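Local coordinates for protein L-lysine 6-monooxygenase (Pseudomonas syringae pv. tomato, PDB 5CQF) that probably hydroxylates the side-chain amine of L-lysine as an FAD- and NADPH-dependent monooxygenase in the biosynthesis of a siderophore, at residues D257-F262 with R380-A385; W367-A370 with L376-D379; E222-S225 with E231-S234. All coordinates share one frame; numbering follows the deposited sequence.

Interaction 1: residues D257-F262 with R380-A385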
loop_
_atom_site.group_PDB
_atom_site.type_symbol
_atom_site.label_atom_id
_atom_site.label_comp_id
_atom_site.label_asym_id
_atom_site.label_seq_id
_atom_site.Cartn_x
_atom_site.Cartn_y
_atom_site.Cartn_z
ATOM N N ASP A 257 -4.245 13.811 24.409
ATOM C CA ASP A 257 -3.182 13.474 25.363
ATOM C C ASP A 257 -2.089 14.540 25.417
ATOM O O ASP A 257 -1.507 14.780 26.483
ATOM C CB ASP A 257 -2.514 12.163 25.008
ATOM C CG ASP A 257 -3.409 10.960 25.235
ATOM O OD1 ASP A 257 -4.523 11.087 25.813
ATOM O OD2 ASP A 257 -2.958 9.869 24.830
ATOM N N HIS A 258 -1.808 15.148 24.262
ATOM C CA HIS A 258 -0.821 16.219 24.155
ATOM C C HIS A 258 -1.398 17.533 24.684
ATOM O O HIS A 258 -0.693 18.288 25.326
ATOM C CB HIS A 258 -0.285 16.319 22.720
ATOM C CG HIS A 258 0.415 15.061 22.292
ATOM N ND1 HIS A 258 1.790 14.951 22.230
ATOM C CD2 HIS A 258 -0.072 13.827 22.000
ATOM C CE1 HIS A 258 2.120 13.711 21.911
ATOM N NE2 HIS A 258 1.009 13.011 21.758
ATOM N N VAL A 259 -2.683 17.781 24.447
ATOM C CA VAL A 259 -3.351 18.916 25.042
ATOM C C VAL A 259 -3.302 18.725 26.566
ATOM O O VAL A 259 -2.944 19.693 27.262
ATOM C CB VAL A 259 -4.786 19.088 24.508
ATOM C CG1 VAL A 259 -5.531 20.210 25.234
ATOM C CG2 VAL A 259 -4.768 19.339 23.000
ATOM N N ASP A 260 -3.584 17.508 27.082
ATOM C CA ASP A 260 -3.496 17.252 28.573
ATOM C C ASP A 260 -2.120 17.615 29.106
ATOM O O ASP A 260 -1.988 18.342 30.082
ATOM C CB ASP A 260 -3.716 15.785 28.973
ATOM C CG ASP A 260 -5.170 15.301 28.789
ATOM O OD1 ASP A 260 -6.058 16.105 28.463
ATOM O OD2 ASP A 260 -5.428 14.089 28.985
ATOM N N TYR A 261 -1.084 17.070 28.482
ATOM C CA TYR A 261 0.258 17.289 28.963
ATOM C C TYR A 261 0.522 18.793 28.997
ATOM O O TYR A 261 0.987 19.288 30.016
ATOM C CB TYR A 261 1.296 16.556 28.109
ATOM C CG TYR A 261 2.730 16.869 28.495
ATOM C CD1 TYR A 261 3.329 16.270 29.611
ATOM C CD2 TYR A 261 3.493 17.745 27.727
ATOM C CE1 TYR A 261 4.638 16.548 29.961
ATOM C CE2 TYR A 261 4.816 18.053 28.068
ATOM C CZ TYR A 261 5.392 17.460 29.181
ATOM O OH TYR A 261 6.709 17.785 29.478
ATOM N N PHE A 262 0.189 19.517 27.919
ATOM C CA PHE A 262 0.404 20.964 27.864
ATOM C C PHE A 262 -0.312 21.706 28.999
ATOM O O PHE A 262 0.275 22.559 29.617
ATOM C CB PHE A 262 -0.017 21.540 26.529
ATOM C CG PHE A 262 0.318 22.977 26.362
ATOM C CD1 PHE A 262 1.580 23.360 25.953
ATOM C CD2 PHE A 262 -0.624 23.952 26.613
ATOM C CE1 PHE A 262 1.896 24.693 25.794
ATOM C CE2 PHE A 262 -0.331 25.286 26.452
ATOM C CZ PHE A 262 0.926 25.661 26.023
ATOM N N ARG A 380 -8.737 23.692 30.087
ATOM C CA ARG A 380 -8.656 22.432 29.338
ATOM C C ARG A 380 -9.979 22.078 28.629
ATOM O O ARG A 380 -9.988 21.352 27.602
ATOM C CB ARG A 380 -8.207 21.292 30.287
ATOM C CG ARG A 380 -8.184 19.887 29.670
ATOM C CD ARG A 380 -7.150 19.781 28.556
ATOM N NE ARG A 380 -7.238 18.526 27.825
ATOM C CZ ARG A 380 -8.068 18.272 26.801
ATOM N NH1 ARG A 380 -8.931 19.176 26.326
ATOM N NH2 ARG A 380 -8.026 17.072 26.234
ATOM N N ASP A 381 -11.076 22.591 29.196
ATOM C CA ASP A 381 -12.432 22.476 28.643
ATOM C C ASP A 381 -12.842 23.642 27.745
ATOM O O ASP A 381 -14.039 23.890 27.556
ATOM C CB ASP A 381 -13.446 22.382 29.792
ATOM C CG ASP A 381 -13.390 21.059 30.485
ATOM O OD1 ASP A 381 -13.573 20.026 29.804
ATOM O OD2 ASP A 381 -13.167 21.048 31.710
ATOM N N TYR A 382 -11.857 24.402 27.269
ATOM C CA TYR A 382 -12.067 25.450 26.274
ATOM C C TYR A 382 -12.857 26.670 26.803
ATOM O O TYR A 382 -13.376 27.458 26.017
ATOM C CB TYR A 382 -12.690 24.823 25.006
ATOM C CG TYR A 382 -11.824 23.672 24.471
ATOM C CD1 TYR A 382 -10.625 23.933 23.813
ATOM C CD2 TYR A 382 -12.157 22.354 24.698
ATOM C CE1 TYR A 382 -9.812 22.913 23.360
ATOM C CE2 TYR A 382 -11.355 21.312 24.225
ATOM C CZ TYR A 382 -10.183 21.598 23.557
ATOM O OH TYR A 382 -9.347 20.579 23.091
ATOM N N ARG A 383 -12.914 26.821 28.131
ATOM C CA ARG A 383 -13.635 27.925 28.776
ATOM C C ARG A 383 -12.705 29.106 28.993
ATOM O O ARG A 383 -11.536 28.929 29.349
ATOM C CB ARG A 383 -14.248 27.502 30.118
ATOM C CG ARG A 383 -15.376 28.431 30.541
ATOM C CD ARG A 383 -16.025 28.007 31.854
ATOM N NE ARG A 383 -16.618 29.141 32.588
ATOM C CZ ARG A 383 -15.931 30.103 33.239
ATOM N NH1 ARG A 383 -14.593 30.116 33.253
ATOM N NH2 ARG A 383 -16.590 31.078 33.881
ATOM N N VAL A 384 -13.227 30.303 28.759
ATOM C CA VAL A 384 -12.441 31.510 28.940
ATOM C C VAL A 384 -12.604 31.975 30.377
ATOM O O VAL A 384 -13.733 32.042 30.882
ATOM C CB VAL A 384 -12.900 32.669 28.046
ATOM C CG1 VAL A 384 -11.929 33.835 28.171
ATOM C CG2 VAL A 384 -13.019 32.242 26.597
ATOM N N ALA A 385 -11.489 32.296 31.028
ATOM C CA ALA A 385 -11.533 32.673 32.440
ATOM C C ALA A 385 -11.900 34.150 32.491
ATOM O O ALA A 385 -11.402 34.934 31.688
ATOM C CB ALA A 385 -10.211 32.391 33.144
#
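Asp-260 and Arg-380 form a side-on salt bridge in which two guanidinium nitrogens converge on a single carboxylate oxygen. Arg-380 NE gives the shorter and straighter bond, 2.8 Å to Asp-260 OD1 with an N-H...O angle of 159°, and reaches the oxygen nearly along its C-O axis. The second bond, Arg-380 NH2 to Asp-260 OD1, is 3.1 Å long, more bent at 136°, and arrives on the syn side, tilted out of the carboxylate plane. Asp-260 OD1 lies close to the guanidinium plane for both donors, although the two flat groups are turned 47° from each other. Arg-380 starts out extended, CG anti to the backbone N, then bends at chi2, and this brings its head against the helix. Val-259 covers one face of that head: its CG1 sits 3.5 Å from Arg-380 NE and 3.6 Å from Arg-380 CZ, displaced toward the rim, while the two side chains run roughly at right angles. The same methyl is grazed by the Tyr-382 hydroxyl, with Val-259 CG1 to Tyr-382 OH at 4.4 Å. The Asp-260 carboxylate would probably ease the repulsion between Arg-380 and Arg-421, whose guanidinium lies close to Arg-380 NH2. The arrangement is a helix-to-loop salt bridge with a valine methyl packed on one guanidinium face, joining helix 255-264 to the irregular chain that leads into strand 393-396, the outermost strand, within this chain, of a parallel sheet.

Interaction 2: residues W367-A370 with L376-D379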
loop_
_atom_site.group_PDB
_atom_site.type_symbol
_atom_site.label_atom_id
_atom_site.label_comp_id
_atom_site.label_asym_id
_atom_site.label_seq_id
_atom_site.Cartn_x
_atom_site.Cartn_y
_atom_site.Cartn_z
ATOM N N TRP A 367 -13.683 42.316 31.495
ATOM C CA TRP A 367 -14.167 41.145 32.248
ATOM C C TRP A 367 -13.426 39.855 31.879
ATOM O O TRP A 367 -13.807 38.777 32.315
ATOM C CB TRP A 367 -15.681 40.984 32.051
ATOM C CG TRP A 367 -16.386 42.226 32.475
ATOM C CD1 TRP A 367 -16.815 42.527 33.734
ATOM C CD2 TRP A 367 -16.649 43.384 31.673
ATOM N NE1 TRP A 367 -17.351 43.782 33.767
ATOM C CE2 TRP A 367 -17.260 44.341 32.520
ATOM C CE3 TRP A 367 -16.429 43.711 30.326
ATOM C CZ2 TRP A 367 -17.662 45.612 32.061
ATOM C CZ3 TRP A 367 -16.822 44.964 29.867
ATOM C CH2 TRP A 367 -17.436 45.904 30.735
ATOM N N LEU A 368 -12.348 39.966 31.107
ATOM C CA LEU A 368 -11.597 38.790 30.677
ATOM C C LEU A 368 -10.246 38.748 31.371
ATOM O O LEU A 368 -9.516 39.758 31.386
ATOM C CB LEU A 368 -11.373 38.809 29.159
ATOM C CG LEU A 368 -12.620 38.867 28.264
ATOM C CD1 LEU A 368 -12.216 39.055 26.808
ATOM C CD2 LEU A 368 -13.504 37.641 28.427
ATOM N N ALA A 369 -9.915 37.593 31.948
ATOM C CA ALA A 369 -8.622 37.432 32.571
ATOM C C ALA A 369 -7.528 37.473 31.515
ATOM O O ALA A 369 -7.787 37.321 30.313
ATOM C CB ALA A 369 -8.561 36.136 33.345
ATOM N N ALA A 370 -6.295 37.667 31.966
ATOM C CA ALA A 370 -5.161 37.747 31.064
ATOM C C ALA A 370 -4.199 36.576 31.236
ATOM O O ALA A 370 -3.823 36.219 32.346
ATOM C CB ALA A 370 -4.438 39.069 31.276
ATOM N N LEU A 376 -6.297 35.726 25.857
ATOM C CA LEU A 376 -7.297 34.941 26.552
ATOM C C LEU A 376 -6.647 33.859 27.369
ATOM O O LEU A 376 -5.668 33.275 26.943
ATOM C CB LEU A 376 -8.276 34.302 25.560
ATOM C CG LEU A 376 -9.678 34.903 25.389
ATOM C CD1 LEU A 376 -9.717 36.408 25.575
ATOM C CD2 LEU A 376 -10.251 34.509 24.022
ATOM N N LEU A 377 -7.218 33.601 28.541
ATOM C CA LEU A 377 -6.777 32.536 29.421
ATOM C C LEU A 377 -7.800 31.404 29.350
ATOM O O LEU A 377 -8.919 31.520 29.830
ATOM C CB LEU A 377 -6.644 33.063 30.846
ATOM C CG LEU A 377 -6.087 32.108 31.906
ATOM C CD1 LEU A 377 -4.797 31.422 31.463
ATOM C CD2 LEU A 377 -5.854 32.918 33.183
ATOM N N ILE A 378 -7.412 30.314 28.714
ATOM C CA ILE A 378 -8.381 29.261 28.331
ATOM C C ILE A 378 -8.053 27.959 29.052
ATOM O O ILE A 378 -6.907 27.529 29.060
ATOM C CB ILE A 378 -8.425 29.066 26.796
ATOM C CG1 ILE A 378 -8.730 30.411 26.122
ATOM C CG2 ILE A 378 -9.493 28.054 26.408
ATOM C CD1 ILE A 378 -8.522 30.457 24.623
ATOM N N ASP A 379 -9.050 27.326 29.665
ATOM C CA ASP A 379 -8.769 26.114 30.417
ATOM C C ASP A 379 -8.846 24.883 29.496
ATOM O O ASP A 379 -8.973 25.025 28.262
ATOM C CB ASP A 379 -9.655 26.039 31.664
ATOM C CG ASP A 379 -11.051 25.647 31.363
ATOM O OD1 ASP A 379 -11.261 25.152 30.245
ATOM O OD2 ASP A 379 -11.936 25.806 32.253
#
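Leu-377 meets Ala-369 and Ala-370 through one methyl of its side chain, which can be followed outward atom by atom. CB starts out on the side of 367-370, and Leu-377 CB lies 4.4 Å from Ala-369 CB, at the limit of contact. CG, anti to the backbone N (chi1 -176°), touches neither alanine but carries CD2 to them. The branch that touches is Leu-377 CD2: it lies 4.2 Å from Ala-369 CB, methyl against methyl, and 4.0 Å from Ala-370 O. CD1, the other methyl, takes no part in the contact. A second apolar touch lies deeper, where Leu-368 CD1 and Leu-376 CD1 meet at 3.8 Å, their side chains crossing at a slant. Leu-376 sets out away from the other segment, and its CD1 branch returns to make this touch. Both leucines continue into a buried cluster: Leu-368 packs on Ile-394, and Leu-376 on Val-384 and Val-396. No hydrogen bond spans the two segments, and Ala-369 O stays 4.2 Å from Leu-377 N. Instead, both segments bond through their backbones to Ala-385, which pairs with Ala-369 and with Leu-377. The direct contact is van der Waals in kind, mostly methyl on methyl with one methyl on a backbone carbonyl oxygen, so directional bonding comes from neighbours such as Ala-385, consistent with its backbone helping to set the spacing.

Interaction 3: residues E222-S225 with E231-S234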
loop_
_atom_site.group_PDB
_atom_site.type_symbol
_atom_site.label_atom_id
_atom_site.label_comp_id
_atom_site.label_asym_id
_atom_site.label_seq_id
_atom_site.Cartn_x
_atom_site.Cartn_y
_atom_site.Cartn_z
ATOM N N GLU A 222 -2.471 22.173 -7.828
ATOM C CA GLU A 222 -3.590 22.603 -8.621
ATOM C C GLU A 222 -3.077 23.467 -9.772
ATOM O O GLU A 222 -3.556 23.356 -10.924
ATOM C CB GLU A 222 -4.616 23.328 -7.766
ATOM C CG GLU A 222 -5.745 24.003 -8.554
ATOM C CD GLU A 222 -6.765 23.045 -9.169
ATOM O OE1 GLU A 222 -6.947 21.925 -8.643
ATOM O OE2 GLU A 222 -7.413 23.444 -10.171
ATOM N N LEU A 223 -2.077 24.299 -9.495
ATOM C CA LEU A 223 -1.528 25.137 -10.551
ATOM C C LEU A 223 -0.858 24.304 -11.647
ATOM O O LEU A 223 -1.178 24.483 -12.823
ATOM C CB LEU A 223 -0.547 26.144 -10.007
ATOM C CG LEU A 223 -1.127 27.193 -9.076
ATOM C CD1 LEU A 223 0.031 28.006 -8.532
ATOM C CD2 LEU A 223 -2.147 28.099 -9.782
ATOM N N VAL A 224 0.076 23.416 -11.290
ATOM C CA VAL A 224 0.726 22.610 -12.321
ATOM C C VAL A 224 -0.268 21.626 -12.951
ATOM O O VAL A 224 -0.012 21.123 -14.026
ATOM C CB VAL A 224 1.962 21.824 -11.827
ATOM C CG1 VAL A 224 3.049 22.757 -11.331
ATOM C CG2 VAL A 224 1.585 20.811 -10.754
ATOM N N SER A 225 -1.394 21.358 -12.303
ATOM C CA SER A 225 -2.431 20.521 -12.915
ATOM C C SER A 225 -3.254 21.243 -13.964
ATOM O O SER A 225 -3.754 20.622 -14.863
ATOM C CB SER A 225 -3.408 19.972 -11.870
ATOM O OG SER A 225 -2.766 19.024 -11.070
ATOM N N GLU A 231 4.718 27.586 -14.607
ATOM C CA GLU A 231 5.933 27.340 -13.831
ATOM C C GLU A 231 5.741 27.851 -12.419
ATOM O O GLU A 231 5.188 28.919 -12.211
ATOM C CB GLU A 231 7.133 28.019 -14.500
ATOM C CG GLU A 231 7.606 27.206 -15.687
ATOM C CD GLU A 231 8.509 27.960 -16.635
ATOM O OE1 GLU A 231 8.338 29.206 -16.806
ATOM O OE2 GLU A 231 9.372 27.265 -17.235
ATOM N N VAL A 232 6.159 27.070 -11.444
ATOM C CA VAL A 232 5.879 27.402 -10.079
ATOM C C VAL A 232 7.188 27.496 -9.330
ATOM O O VAL A 232 7.989 26.593 -9.405
ATOM C CB VAL A 232 4.990 26.347 -9.428
ATOM C CG1 VAL A 232 4.827 26.653 -7.953
ATOM C CG2 VAL A 232 3.639 26.303 -10.098
ATOM N N HIS A 233 7.385 28.593 -8.607
ATOM C CA HIS A 233 8.530 28.759 -7.712
ATOM C C HIS A 233 8.050 28.664 -6.278
ATOM O O HIS A 233 7.261 29.486 -5.829
ATOM C CB HIS A 233 9.188 30.105 -7.966
ATOM C CG HIS A 233 9.583 30.291 -9.395
ATOM N ND1 HIS A 233 10.837 29.975 -9.864
ATOM C CD2 HIS A 233 8.868 30.691 -10.468
ATOM C CE1 HIS A 233 10.889 30.205 -11.162
ATOM N NE2 HIS A 233 9.701 30.632 -11.554
ATOM N N SER A 234 8.551 27.651 -5.585
ATOM C CA SER A 234 8.071 27.224 -4.312
ATOM C C SER A 234 9.141 27.543 -3.307
ATOM O O SER A 234 10.216 26.936 -3.319
ATOM C CB SER A 234 7.792 25.709 -4.368
ATOM O OG SER A 234 7.386 25.180 -3.121
#
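Apolar packing makes up the direct contact between Val-224 and Leu-223 on the helix and Val-232 on the strand. Val-232 CG2 is the methyl that does the touching: it lies 3.8 Å from Val-224 CG1 and 4.2 Å from Leu-223 CB, so one strand methyl meets two successive helix residues. In Val-232 this methyl stands anti to the carbonyl carbon, with CG1 anti to the backbone N (chi1 174°), which leaves CG2 to face the helix. Val-224 also presents the methyl that is anti to its carbonyl carbon, CG1, and the two valines cross at about a right angle. Leu-223 CB makes that residue's closest approach, with Leu-223 CD1 only slightly farther at 4.3 Å from Val-232 CG2; the side chain also packs on Trp-207 and Val-209 of strand 206-210 and Leu-196 of helix 192-198.

Strand 206-210, helix 214-226 and strand 231-235 form a beta-alpha-beta unit, and the contact packs the last turn or so of the crossover helix on the start of its second strand. The first strand leads into a GxGxxA pattern at Gly-211, Gly-213 and Ala-216, consistent with the Rossmann-type dinucleotide-binding fold of such flavin monooxygenases and probably with the NADP(H) domain.

Hydrogen bonding holds each element to its surroundings; none crosses between the two segments. The strand is flanked by parallel neighbours on both edges: Glu-231 and His-233 bond through the backbone to Trp-207, Val-232 to Arg-307 and His-309. Val-224 O accepts from Arg-307 NH1, which ties the helix to the chain just ahead of strand 308-311.

Ionic and aromatic contacts lie away from the interface. Glu-222 OE2 pairs with Arg-226 NE within the helix, and the His-233 ring stacks on His-309 while its ND1 bonds to Tyr-311 OH.

Interactions 1 and 2 are neighbours, their centres 13 Å apart, joined at Ala-385: Ala-385 N lies 2.9 Å from Leu-377 O and Ala-385 O 3.1 Å from Ala-369 N, both probable hydrogen bonds. Along the chain, both segments of interaction 2 fall between those of interaction 1, and 376-379 runs directly into 380-385. Interaction 3 lies across the chain's centre, its own centre 39 Å from interaction 1 and 43 Å from interaction 2. It belongs to the parallel sheet containing 206-210 and 231-235, probably the NADP(H) side; the other two adjoin the sheet containing 16-19 and 393-396, where a GxGxxG pattern is consistent with FAD binding. None of the contacts is known to touch a ligand.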